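Local coordinates for FdxN element excision controlling factor protein (Anabaena variabilis, PDB 2OKF) that probably binds nucleic acid and is thought to control excision of the fdxN element in the site-specific recombination of nitrogen-fixation genes, at residues 100-105 and 125-130. Sequence-based numbering, arbitrary orientation. Where two conformers were deposited one is given.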
loop_
_atom_site.group_PDB
_atom_site.type_symbol
_atom_site.label_atom_id
_atom_site.label_comp_id
_atom_site.label_asym_id
_atom_site.label_seq_id
_atom_site.Cartn_x
_atom_site.Cartn_y
_atom_site.Cartn_z
ATOM N N VAL A 100 -8.528 7.061 -11.075
ATOM C CA VAL A 100 -9.195 7.795 -10.011
ATOM C C VAL A 100 -10.389 8.587 -10.617
ATOM O O VAL A 100 -10.176 9.273 -11.603
ATOM C CB VAL A 100 -8.143 8.855 -9.468
ATOM C CG1 VAL A 100 -8.669 9.665 -8.300
ATOM C CG2 VAL A 100 -6.811 8.198 -9.070
ATOM N N PRO A 101 -11.552 8.571 -10.008
ATOM C CA PRO A 101 -12.604 9.487 -10.486
ATOM C C PRO A 101 -12.222 10.953 -10.338
ATOM O O PRO A 101 -11.475 11.339 -9.437
ATOM C CB PRO A 101 -13.784 9.147 -9.573
ATOM C CG PRO A 101 -13.552 7.764 -9.153
ATOM C CD PRO A 101 -12.082 7.668 -8.957
ATOM N N LEU A 102 -12.720 11.788 -11.224
ATOM C CA LEU A 102 -12.439 13.197 -11.193
ATOM C C LEU A 102 -12.867 13.821 -9.887
ATOM O O LEU A 102 -12.191 14.707 -9.393
ATOM C CB LEU A 102 -13.184 13.894 -12.325
ATOM C CG LEU A 102 -12.897 15.377 -12.499
ATOM C CD1 LEU A 102 -11.417 15.747 -12.536
ATOM C CD2 LEU A 102 -13.645 15.852 -13.787
ATOM N N THR A 103 -14.013 13.405 -9.365
ATOM C CA THR A 103 -14.492 13.950 -8.076
ATOM C C THR A 103 -13.476 13.678 -6.968
ATOM O O THR A 103 -13.173 14.574 -6.178
ATOM C CB THR A 103 -15.870 13.432 -7.679
ATOM O OG1 THR A 103 -15.885 12.011 -7.580
ATOM C CG2 THR A 103 -16.925 13.919 -8.685
ATOM N N THR A 104 -12.950 12.460 -6.936
ATOM C CA THR A 104 -11.934 12.086 -5.959
ATOM C C THR A 104 -10.648 12.869 -6.170
ATOM O O THR A 104 -10.006 13.357 -5.204
ATOM C CB THR A 104 -11.627 10.603 -6.117
ATOM O OG1 THR A 104 -12.864 9.868 -6.132
ATOM C CG2 THR A 104 -10.722 10.100 -4.984
ATOM N N TYR A 105 -10.254 12.980 -7.438
ATOM C CA TYR A 105 -9.077 13.726 -7.820
ATOM C C TYR A 105 -9.135 15.186 -7.326
ATOM O O TYR A 105 -8.157 15.723 -6.845
ATOM C CB TYR A 105 -8.878 13.687 -9.356
ATOM C CG TYR A 105 -7.644 14.446 -9.791
ATOM C CD1 TYR A 105 -6.368 13.986 -9.467
ATOM C CD2 TYR A 105 -7.761 15.604 -10.519
ATOM C CE1 TYR A 105 -5.238 14.701 -9.843
ATOM C CE2 TYR A 105 -6.649 16.325 -10.911
ATOM C CZ TYR A 105 -5.386 15.856 -10.586
ATOM O OH TYR A 105 -4.295 16.597 -10.990
HETATM N N MSE A 125 -1.382 8.482 -12.689
HETATM C CA MSE A 125 -2.823 8.439 -12.558
HETATM C C MSE A 125 -3.552 8.616 -13.886
HETATM O O MSE A 125 -3.090 9.353 -14.773
HETATM C CB MSE A 125 -3.287 9.529 -11.551
HETATM C CG MSE A 125 -2.724 9.335 -10.129
HETATM SE SE MSE A 125 -3.528 10.725 -8.980
HETATM C CE MSE A 125 -2.496 12.071 -9.499
ATOM N N LEU A 126 -4.701 7.971 -13.965
ATOM C CA LEU A 126 -5.656 8.132 -15.067
ATOM C C LEU A 126 -6.883 8.711 -14.367
ATOM O O LEU A 126 -7.563 8.020 -13.617
ATOM C CB LEU A 126 -5.981 6.809 -15.748
ATOM C CG LEU A 126 -6.911 6.760 -16.946
ATOM C CD1 LEU A 126 -7.075 5.296 -17.415
ATOM C CD2 LEU A 126 -8.250 7.335 -16.689
ATOM N N VAL A 127 -7.164 10.001 -14.605
ATOM C CA VAL A 127 -8.314 10.650 -13.977
ATOM C C VAL A 127 -9.455 10.581 -14.978
ATOM O O VAL A 127 -9.334 11.043 -16.127
ATOM C CB VAL A 127 -8.022 12.112 -13.643
ATOM C CG1 VAL A 127 -9.157 12.728 -12.925
ATOM C CG2 VAL A 127 -6.759 12.214 -12.744
ATOM N N TYR A 128 -10.526 9.954 -14.538
ATOM C CA TYR A 128 -11.700 9.719 -15.406
ATOM C C TYR A 128 -12.953 10.315 -14.820
ATOM O O TYR A 128 -13.114 10.383 -13.637
ATOM C CB TYR A 128 -11.902 8.234 -15.697
ATOM C CG TYR A 128 -12.256 7.353 -14.536
ATOM C CD1 TYR A 128 -11.296 6.892 -13.631
ATOM C CD2 TYR A 128 -13.567 6.933 -14.328
ATOM C CE1 TYR A 128 -11.637 6.102 -12.608
ATOM C CE2 TYR A 128 -13.923 6.157 -13.286
ATOM C CZ TYR A 128 -12.954 5.708 -12.411
ATOM O OH TYR A 128 -13.304 4.883 -11.355
ATOM N N ASP A 129 -13.805 10.816 -15.699
ATOM C CA ASP A 129 -15.090 11.368 -15.344
ATOM C C ASP A 129 -16.088 10.225 -15.380
ATOM O O ASP A 129 -16.316 9.589 -16.409
ATOM C CB ASP A 129 -15.470 12.458 -16.325
ATOM C CG ASP A 129 -16.734 13.144 -15.938
ATOM O OD1 ASP A 129 -17.814 12.515 -16.001
ATOM O OD2 ASP A 129 -16.641 14.325 -15.548
ATOM N N VAL A 130 -16.696 9.950 -14.243
ATOM C CA VAL A 130 -17.577 8.788 -14.135
ATOM C C VAL A 130 -18.883 8.905 -14.922
ATOM O O VAL A 130 -19.277 7.982 -15.668
ATOM C CB VAL A 130 -17.884 8.499 -12.635
ATOM C CG1 VAL A 130 -18.965 7.443 -12.497
ATOM C CG2 VAL A 130 -16.603 8.105 -11.890
#
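Strand 94-101 ends beside strand 125-129 in a parallel ladder, where Val100 N donates to Leu126 O (2.9 Å), Tyr128 N to Val100 O (3.0 Å) and Leu102 N to Tyr128 O (2.8 Å). The last is the most bent, 137° at the hydrogen, consistent with Leu102 already starting helix 102-106 after the N-cap residue Pro101. This pairing belongs to the mixed sheet of a PDDEXK-clan domain and illustrates how a strand can grip both its parallel neighbour and the first turn of the helix that follows that neighbour. On one face, Val127 CG2 sits over the Tyr105 ring in a CH-pi contact, 3.9 Å from the centroid, while CG1 packs on Tyr105 CB and Leu102 CD1. Selenomethionine Met125, in one of its two conformers, brings CE to the edge of that ring. Elsewhere, the Tyr128 ring carries Pro101 CA over one face; chi1 of 66° puts CG between backbone N and carbonyl carbon, beside the proline. The Tyr128 hydroxyl is hydrogen-bonded to Lys61 O. With a serine here the ring is gone, which would probably open a gap beside Pro101 and leave Lys61 O without this partner. Pro101 CB also meets Val130 CG2 at 3.8 Å.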